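Local coordinates for acyl-coenzyme A oxidase acox-1.1 (Caenorhabditis elegans, PDB 5K3H), which catalyses the FAD-dependent desaturation of fatty acid-derived side chains of acyl-CoAs, the first step of peroxisomal beta-oxidation, and is linked to dauer pheromone biosynthesis, at residues Phe354-Ala359 with Glu545-Arg550; Arg350-Gln355 with Asp616-Ser621. One frame throughout, in Å; residues are numbered along the deposited sequence.

Interaction 1: residues Phe354-Ala359 with Glu545-Arg550; sequences FQFAGA and EAFARR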
ATOM      1  N   PHE B 354      11.766  16.426  -0.193  1.00 17.51           N
ATOM      2  CA  PHE B 354      12.348  15.596  -1.245  1.00 18.01           C
ATOM      3  C   PHE B 354      12.724  16.433  -2.458  1.00 18.82           C
ATOM      4  O   PHE B 354      13.781  16.228  -3.050  1.00 18.63           O
ATOM      5  CB  PHE B 354      11.369  14.498  -1.661  1.00 17.91           C
ATOM      6  CG  PHE B 354      11.018  13.533  -0.566  1.00 17.99           C
ATOM      7  CD1 PHE B 354      11.815  13.403   0.566  1.00 18.05           C
ATOM      8  CD2 PHE B 354       9.850  12.784  -0.645  1.00 18.32           C
ATOM      9  CE1 PHE B 354      11.460  12.516   1.585  1.00 18.32           C
ATOM     10  CE2 PHE B 354       9.506  11.904   0.364  1.00 18.89           C
ATOM     11  CZ  PHE B 354      10.315  11.763   1.472  1.00 18.72           C
ATOM     12  N   GLN B 355      11.869  17.384  -2.843  1.00 18.62           N
ATOM     13  CA  GLN B 355      12.162  18.240  -3.986  1.00 19.00           C
ATOM     14  C   GLN B 355      13.438  19.032  -3.754  1.00 18.09           C
ATOM     15  O   GLN B 355      14.254  19.197  -4.659  1.00 18.45           O
ATOM     16  CB  GLN B 355      10.970  19.179  -4.242  1.00 20.11           C
ATOM     17  CG  GLN B 355      11.111  20.096  -5.468  1.00 20.99           C
ATOM     18  CD  GLN B 355      10.879  19.348  -6.803  1.00 22.30           C
ATOM     19  OE1 GLN B 355      10.826  18.107  -6.841  1.00 24.12           O
ATOM     20  NE2 GLN B 355      10.728  20.107  -7.896  1.00 22.72           N
ATOM     21  N   PHE B 356      13.631  19.528  -2.538  1.00 20.29           N
ATOM     22  CA  PHE B 356      14.831  20.296  -2.235  1.00 19.62           C
ATOM     23  C   PHE B 356      16.067  19.408  -2.142  1.00 20.40           C
ATOM     24  O   PHE B 356      17.158  19.848  -2.518  1.00 22.44           O
ATOM     25  CB  PHE B 356      14.610  21.103  -0.956  1.00 18.86           C
ATOM     26  CG  PHE B 356      13.509  22.117  -1.077  1.00 18.56           C
ATOM     27  CD1 PHE B 356      13.197  22.672  -2.321  1.00 18.57           C
ATOM     28  CD2 PHE B 356      12.778  22.515   0.036  1.00 18.47           C
ATOM     29  CE1 PHE B 356      12.157  23.604  -2.456  1.00 18.97           C
ATOM     30  CE2 PHE B 356      11.758  23.444  -0.084  1.00 18.65           C
ATOM     31  CZ  PHE B 356      11.443  24.000  -1.329  1.00 18.79           C
ATOM     32  N   ALA B 357      15.929  18.170  -1.651  1.00 21.59           N
ATOM     33  CA  ALA B 357      17.062  17.240  -1.629  1.00 22.07           C
ATOM     34  C   ALA B 357      17.476  16.826  -3.042  1.00 23.05           C
ATOM     35  O   ALA B 357      18.668  16.766  -3.360  1.00 22.49           O
ATOM     36  CB  ALA B 357      16.709  16.005  -0.805  1.00 21.78           C
ATOM     37  N   GLY B 358      16.507  16.530  -3.903  1.00 24.72           N
ATOM     38  CA  GLY B 358      16.834  16.284  -5.289  1.00 26.50           C
ATOM     39  C   GLY B 358      17.592  17.439  -5.916  1.00 27.41           C
ATOM     40  O   GLY B 358      18.531  17.230  -6.692  1.00 28.30           O
ATOM     41  N   ALA B 359      17.177  18.675  -5.626  1.00 26.74           N
ATOM     42  CA  ALA B 359      17.911  19.806  -6.183  1.00 27.89           C
ATOM     43  C   ALA B 359      19.364  19.809  -5.708  1.00 30.01           C
ATOM     44  O   ALA B 359      20.282  20.065  -6.498  1.00 32.38           O
ATOM     45  CB  ALA B 359      17.225  21.124  -5.816  1.00 26.78           C
ATOM     46  N   GLU B 545      18.891  18.457   6.362  1.00 22.96           N
ATOM     47  CA  GLU B 545      19.871  19.529   6.162  1.00 23.56           C
ATOM     48  C   GLU B 545      19.661  20.246   4.829  1.00 22.07           C
ATOM     49  O   GLU B 545      19.851  21.467   4.739  1.00 21.80           O
ATOM     50  CB  GLU B 545      21.300  18.984   6.243  1.00 24.10           C
ATOM     51  CG  GLU B 545      21.719  18.506   7.622  1.00 25.64           C
ATOM     52  CD  GLU B 545      23.226  18.322   7.759  1.00 26.86           C
ATOM     53  OE1 GLU B 545      23.969  19.327   7.756  1.00 28.08           O
ATOM     54  OE2 GLU B 545      23.679  17.169   7.883  1.00 31.81           O
ATOM     55  N   ALA B 546      19.301  19.508   3.767  1.00 23.19           N
ATOM     56  CA  ALA B 546      19.036  20.169   2.493  1.00 23.36           C
ATOM     57  C   ALA B 546      17.795  21.053   2.575  1.00 23.21           C
ATOM     58  O   ALA B 546      17.781  22.174   2.053  1.00 24.18           O
ATOM     59  CB  ALA B 546      18.883  19.128   1.388  1.00 23.56           C
ATOM     60  N   PHE B 547      16.767  20.593   3.286  1.00 21.17           N
ATOM     61  CA  PHE B 547      15.585  21.417   3.498  1.00 20.47           C
ATOM     62  C   PHE B 547      15.947  22.689   4.259  1.00 20.51           C
ATOM     63  O   PHE B 547      15.538  23.793   3.874  1.00 20.45           O
ATOM     64  CB  PHE B 547      14.526  20.596   4.239  1.00 20.59           C
ATOM     65  CG  PHE B 547      13.134  21.164   4.169  1.00 20.85           C
ATOM     66  CD1 PHE B 547      12.883  22.399   3.581  1.00 20.94           C
ATOM     67  CD2 PHE B 547      12.083  20.499   4.781  1.00 20.35           C
ATOM     68  CE1 PHE B 547      11.595  22.924   3.547  1.00 21.03           C
ATOM     69  CE2 PHE B 547      10.793  21.028   4.754  1.00 20.70           C
ATOM     70  CZ  PHE B 547      10.550  22.233   4.145  1.00 20.49           C
ATOM     71  N   ALA B 548      16.691  22.552   5.367  1.00 21.59           N
ATOM     72  CA  ALA B 548      17.095  23.729   6.136  1.00 22.11           C
ATOM     73  C   ALA B 548      17.973  24.663   5.309  1.00 22.74           C
ATOM     74  O   ALA B 548      17.812  25.889   5.356  1.00 21.66           O
ATOM     75  CB  ALA B 548      17.829  23.297   7.407  1.00 22.08           C
ATOM     76  N   ARG B 549      18.894  24.098   4.528  1.00 22.43           N
ATOM     77  CA  ARG B 549      19.751  24.901   3.663  1.00 24.51           C
ATOM     78  C   ARG B 549      18.923  25.756   2.718  1.00 24.39           C
ATOM     79  O   ARG B 549      19.135  26.967   2.613  1.00 23.75           O
ATOM     80  CB  ARG B 549      20.674  23.978   2.876  1.00 26.74           C
ATOM     81  CG  ARG B 549      22.150  24.290   2.902  1.00 29.00           C
ATOM     82  CD  ARG B 549      22.935  23.121   2.299  1.00 31.44           C
ATOM     83  NE  ARG B 549      23.623  22.335   3.317  1.00 32.38           N
ATOM     84  CZ  ARG B 549      23.447  21.037   3.537  1.00 33.33           C
ATOM     85  NH1 ARG B 549      22.596  20.332   2.807  1.00 33.72           N
ATOM     86  NH2 ARG B 549      24.142  20.440   4.498  1.00 33.85           N
ATOM     87  N   ARG B 550      17.937  25.146   2.053  1.00 23.27           N
ATOM     88  CA  ARG B 550      17.110  25.888   1.102  1.00 23.36           C
ATOM     89  C   ARG B 550      16.379  27.045   1.775  1.00 24.19           C
ATOM     90  O   ARG B 550      16.364  28.168   1.244  1.00 25.37           O
ATOM     91  CB  ARG B 550      16.101  24.952   0.428  1.00 23.03           C
ATOM     92  CG  ARG B 550      15.042  25.671  -0.403  1.00 23.30           C
ATOM     93  CD  ARG B 550      15.661  26.416  -1.592  1.00 23.29           C
ATOM     94  NE  ARG B 550      16.151  25.449  -2.560  1.00 23.40           N
ATOM     95  CZ  ARG B 550      15.527  25.118  -3.682  1.00 23.15           C
ATOM     96  NH1 ARG B 550      14.388  25.703  -4.014  1.00 23.07           N
ATOM     97  NH2 ARG B 550      16.048  24.198  -4.477  1.00 22.74           N
TER
HETATM   98  O   HOH W   1      17.620  22.253  -2.849  1.00 23.45           O
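Arg550 wraps over one face of the Phe356 ring. Its CB lies against the CG-CD2 side of the ring. The next carbon, CG, sits almost squarely over the ring centre, 3.8 Å from the centroid, in a CH-pi contact only 4° off the normal. Bends at chi2 and chi3 (64° and 70°) then lift CD off the ring and bring the rest of the chain down again past the CD1-CE1 rim. NE passes 4.1 Å from Phe356 CD1, and the guanidinium settles beside the rim, so that Phe356 CD1 stands over its centre, 3.6 Å above the plane. NH1 lies 3.4 Å from Phe356 CE1; the guanidinium is tilted against the ring. At the tip, Ala359 CB meets the guanidinium edge at NH2, 3.6 Å away. NH2 also donates to a water that in turn donates to Phe356 O, a leg modelled so short that its length is doubtful, while NH1 bonds to Gln33 outside the two segments. Phe547 takes the edge of the Phe356 ring, its CD1 3.5 Å from Phe356 CD2, with the two rings set obliquely. Beside them the backbones close up where Ala546 CB lies 4.0 Å from Ala357 CA. The local axes of 354-359 and 545-550 pass 8.3 Å apart, nearly perpendicular, an all-helical packing within the acyl-CoA oxidase fold that links its C-alpha1 and C-terminal helical regions.

Interaction 2: residues Arg350-Gln355 with Asp616-Ser621; sequences RAYAFQ and DSWEFS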
ATOM      1  N   ARG B 350       7.389  16.512   3.733  1.00 15.84           N
ATOM      2  CA  ARG B 350       8.280  15.566   3.053  1.00 16.42           C
ATOM      3  C   ARG B 350       8.334  15.816   1.550  1.00 16.07           C
ATOM      4  O   ARG B 350       9.373  15.572   0.927  1.00 16.77           O
ATOM      5  CB  ARG B 350       7.849  14.113   3.302  1.00 17.24           C
ATOM      6  CG  ARG B 350       8.095  13.592   4.673  1.00 18.26           C
ATOM      7  CD  ARG B 350       7.680  12.115   4.852  1.00 19.65           C
ATOM      8  NE  ARG B 350       8.110  11.677   6.175  1.00 21.59           N
ATOM      9  CZ  ARG B 350       7.961  10.461   6.702  1.00 22.80           C
ATOM     10  NH1 ARG B 350       7.364   9.477   6.029  1.00 22.40           N
ATOM     11  NH2 ARG B 350       8.414  10.244   7.937  1.00 23.09           N
ATOM     12  N   ALA B 351       7.212  16.195   0.920  1.00 16.18           N
ATOM     13  CA  ALA B 351       7.245  16.411  -0.535  1.00 15.70           C
ATOM     14  C   ALA B 351       8.177  17.566  -0.902  1.00 15.50           C
ATOM     15  O   ALA B 351       9.031  17.424  -1.784  1.00 15.77           O
ATOM     16  CB  ALA B 351       5.839  16.660  -1.093  1.00 15.56           C
ATOM     17  N   TYR B 352       8.061  18.696  -0.195  1.00 16.37           N
ATOM     18  CA  TYR B 352       9.008  19.798  -0.354  1.00 16.00           C
ATOM     19  C   TYR B 352      10.413  19.359   0.033  1.00 16.36           C
ATOM     20  O   TYR B 352      11.391  19.698  -0.649  1.00 16.58           O
ATOM     21  CB  TYR B 352       8.580  21.002   0.497  1.00 15.58           C
ATOM     22  CG  TYR B 352       7.527  21.894  -0.149  1.00 15.33           C
ATOM     23  CD1 TYR B 352       6.169  21.581  -0.052  1.00 15.15           C
ATOM     24  CD2 TYR B 352       7.884  23.051  -0.839  1.00 15.05           C
ATOM     25  CE1 TYR B 352       5.203  22.386  -0.636  1.00 14.87           C
ATOM     26  CE2 TYR B 352       6.935  23.852  -1.405  1.00 14.90           C
ATOM     27  CZ  TYR B 352       5.586  23.522  -1.312  1.00 14.90           C
ATOM     28  OH  TYR B 352       4.612  24.322  -1.892  1.00 15.06           O
ATOM     29  N   ALA B 353      10.542  18.597   1.119  1.00 16.19           N
ATOM     30  CA  ALA B 353      11.866  18.149   1.539  1.00 16.62           C
ATOM     31  C   ALA B 353      12.528  17.302   0.463  1.00 16.85           C
ATOM     32  O   ALA B 353      13.729  17.437   0.218  1.00 17.69           O
ATOM     33  CB  ALA B 353      11.779  17.365   2.852  1.00 16.67           C
ATOM     34  N   PHE B 354      11.766  16.426  -0.193  1.00 17.51           N
ATOM     35  CA  PHE B 354      12.348  15.596  -1.245  1.00 18.01           C
ATOM     36  C   PHE B 354      12.724  16.433  -2.458  1.00 18.82           C
ATOM     37  O   PHE B 354      13.781  16.228  -3.050  1.00 18.63           O
ATOM     38  CB  PHE B 354      11.369  14.498  -1.661  1.00 17.91           C
ATOM     39  CG  PHE B 354      11.018  13.533  -0.566  1.00 17.99           C
ATOM     40  CD1 PHE B 354      11.815  13.403   0.566  1.00 18.05           C
ATOM     41  CD2 PHE B 354       9.850  12.784  -0.645  1.00 18.32           C
ATOM     42  CE1 PHE B 354      11.460  12.516   1.585  1.00 18.32           C
ATOM     43  CE2 PHE B 354       9.506  11.904   0.364  1.00 18.89           C
ATOM     44  CZ  PHE B 354      10.315  11.763   1.472  1.00 18.72           C
ATOM     45  N   GLN B 355      11.869  17.384  -2.843  1.00 18.62           N
ATOM     46  CA  GLN B 355      12.162  18.240  -3.986  1.00 19.00           C
ATOM     47  C   GLN B 355      13.438  19.032  -3.754  1.00 18.09           C
ATOM     48  O   GLN B 355      14.254  19.197  -4.659  1.00 18.45           O
ATOM     49  CB  GLN B 355      10.970  19.179  -4.242  1.00 20.11           C
ATOM     50  CG  GLN B 355      11.111  20.096  -5.468  1.00 20.99           C
ATOM     51  CD  GLN B 355      10.879  19.348  -6.803  1.00 22.30           C
ATOM     52  OE1 GLN B 355      10.826  18.107  -6.841  1.00 24.12           O
ATOM     53  NE2 GLN B 355      10.728  20.107  -7.896  1.00 22.72           N
ATOM     54  N   ASP B 616      -1.445  23.697  -3.858  1.00 15.64           N
ATOM     55  CA  ASP B 616      -1.750  24.404  -5.099  1.00 15.98           C
ATOM     56  C   ASP B 616      -0.496  24.932  -5.782  1.00 16.03           C
ATOM     57  O   ASP B 616      -0.486  25.098  -6.999  1.00 16.08           O
ATOM     58  CB  ASP B 616      -2.670  25.601  -4.868  1.00 16.16           C
ATOM     59  CG  ASP B 616      -4.095  25.216  -4.614  1.00 16.56           C
ATOM     60  OD1 ASP B 616      -4.536  24.123  -5.054  1.00 16.36           O
ATOM     61  OD2 ASP B 616      -4.807  26.068  -4.015  1.00 17.52           O
ATOM     62  N   SER B 617       0.538  25.271  -5.010  1.00 16.50           N
ATOM     63  CA  SER B 617       1.741  25.854  -5.590  1.00 16.78           C
ATOM     64  C   SER B 617       2.457  24.903  -6.533  1.00 17.22           C
ATOM     65  O   SER B 617       3.314  25.351  -7.301  1.00 17.08           O
ATOM     66  CB  SER B 617       2.685  26.331  -4.492  1.00 16.88           C
ATOM     67  OG  SER B 617       2.094  27.390  -3.741  1.00 16.76           O
ATOM     68  N   TRP B 618       2.177  23.599  -6.467  1.00 15.77           N
ATOM     69  CA  TRP B 618       2.749  22.689  -7.455  1.00 15.87           C
ATOM     70  C   TRP B 618       2.068  22.811  -8.816  1.00 16.09           C
ATOM     71  O   TRP B 618       2.588  22.273  -9.802  1.00 15.70           O
ATOM     72  CB  TRP B 618       2.659  21.266  -6.937  1.00 15.87           C
ATOM     73  CG  TRP B 618       3.541  21.068  -5.795  1.00 16.05           C
ATOM     74  CD1 TRP B 618       3.379  21.580  -4.547  1.00 16.64           C
ATOM     75  CD2 TRP B 618       4.734  20.297  -5.766  1.00 16.37           C
ATOM     76  NE1 TRP B 618       4.411  21.183  -3.734  1.00 16.64           N
ATOM     77  CE2 TRP B 618       5.257  20.388  -4.464  1.00 16.47           C
ATOM     78  CE3 TRP B 618       5.410  19.527  -6.710  1.00 16.53           C
ATOM     79  CZ2 TRP B 618       6.423  19.734  -4.081  1.00 16.31           C
ATOM     80  CZ3 TRP B 618       6.580  18.876  -6.324  1.00 16.22           C
ATOM     81  CH2 TRP B 618       7.066  18.986  -5.018  1.00 16.15           C
ATOM     82  N   GLU B 619       0.900  23.451  -8.853  1.00 17.13           N
ATOM     83  CA  GLU B 619       0.184  23.837 -10.059  1.00 17.63           C
ATOM     84  C   GLU B 619      -0.002  22.658 -11.016  1.00 17.21           C
ATOM     85  O   GLU B 619       0.524  22.630 -12.129  1.00 17.75           O
ATOM     86  CB  GLU B 619       0.890  25.030 -10.700  1.00 18.55           C
ATOM     87  CG  GLU B 619       0.792  26.239  -9.792  1.00 19.47           C
ATOM     88  CD  GLU B 619       1.307  27.475 -10.428  1.00 20.36           C
ATOM     89  OE1 GLU B 619       2.282  27.378 -11.211  1.00 21.02           O
ATOM     90  OE2 GLU B 619       0.730  28.541 -10.162  1.00 22.20           O
ATOM     91  N   PHE B 620      -0.793  21.686 -10.539  1.00 17.32           N
ATOM     92  CA  PHE B 620      -1.248  20.557 -11.349  1.00 16.82           C
ATOM     93  C   PHE B 620      -2.654  20.836 -11.866  1.00 16.99           C
ATOM     94  O   PHE B 620      -3.591  21.008 -11.071  1.00 16.86           O
ATOM     95  CB  PHE B 620      -1.256  19.265 -10.546  1.00 16.35           C
ATOM     96  CG  PHE B 620       0.057  18.921  -9.941  1.00 16.16           C
ATOM     97  CD1 PHE B 620       1.220  18.906 -10.715  1.00 16.10           C
ATOM     98  CD2 PHE B 620       0.146  18.582  -8.608  1.00 16.01           C
ATOM     99  CE1 PHE B 620       2.433  18.581 -10.163  1.00 15.89           C
ATOM    100  CE2 PHE B 620       1.366  18.263  -8.054  1.00 15.96           C
ATOM    101  CZ  PHE B 620       2.504  18.268  -8.840  1.00 16.02           C
ATOM    102  N   SER B 621      -2.809  20.847 -13.189  1.00 17.22           N
ATOM    103  CA  SER B 621      -4.135  20.948 -13.775  1.00 17.58           C
ATOM    104  C   SER B 621      -4.907  19.645 -13.556  1.00 17.66           C
ATOM    105  O   SER B 621      -4.330  18.596 -13.252  1.00 18.53           O
ATOM    106  CB  SER B 621      -4.023  21.254 -15.266  1.00 17.54           C
ATOM    107  OG  SER B 621      -3.512  20.135 -15.969  1.00 17.62           O
TER
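Trp618 drives the edge of its indole into the face of Tyr352, an offset edge-to-face pair with planes at 81° and 5.1 Å between the centroids of the phenol and the five-membered ring. NE1 leads, 3.4 Å from Tyr352 CE1, and CZ2 follows over the same ring. With CG beside the backbone N (chi1 -68°), the indole reaches out from its loop to helix 338-367. There its six-membered end abuts one helical turn: CH2 lies 4.1 Å from Ala351 O, which is near the indole plane, and 4.0 Å from Gln355 CB. Ala351 CB adds an apolar touch at CZ2. Tyr352 OH comes within 3.8 Å of Ser617 CB but spends its hydrogen bond on Leu614 O, so the phenol is tethered to the end of helix 590-616 as well as packed by the loop. That loop is shaped by a type I turn, closed by Glu619 N to Asp616 O, before Glu619 takes a positive phi. Were Trp618 replaced by an alanine, a gap would probably open between loop and helix, and the Tyr352 face would lose its aromatic partner. Around this buried joint, helix 300-319 meets Trp618 through Ile304 and Ser307, while Tyr352 is packed by Met30 and Ile34 of helix 27-35 and by Leu563 and Leu566 of helix 557-577.

How the interactions relate
Interactions 1 and 2 are successive holds on helix 338-367, their centres about 13 Å apart, one made by helix 520-553 and the other by the loop after helix 590-616. They meet directly where Phe547 CD2 packs 3.7 Å from Ala353 CB. Helix 557-577 spans both: Leu563 touches Phe356 and Tyr352, and Leu566 touches Phe547 and Tyr352. Both contacts lie away from the FAD, ATP and substrate sites, but the shared helix also carries His342, an FAD-binding residue, near its start. Phe354, common to both segments, packs on Val394, Gln397 and Thr398 of helix 382-408, which carries Ser392, His396 and Gln404, residues of ATP sites shared between the two subunits.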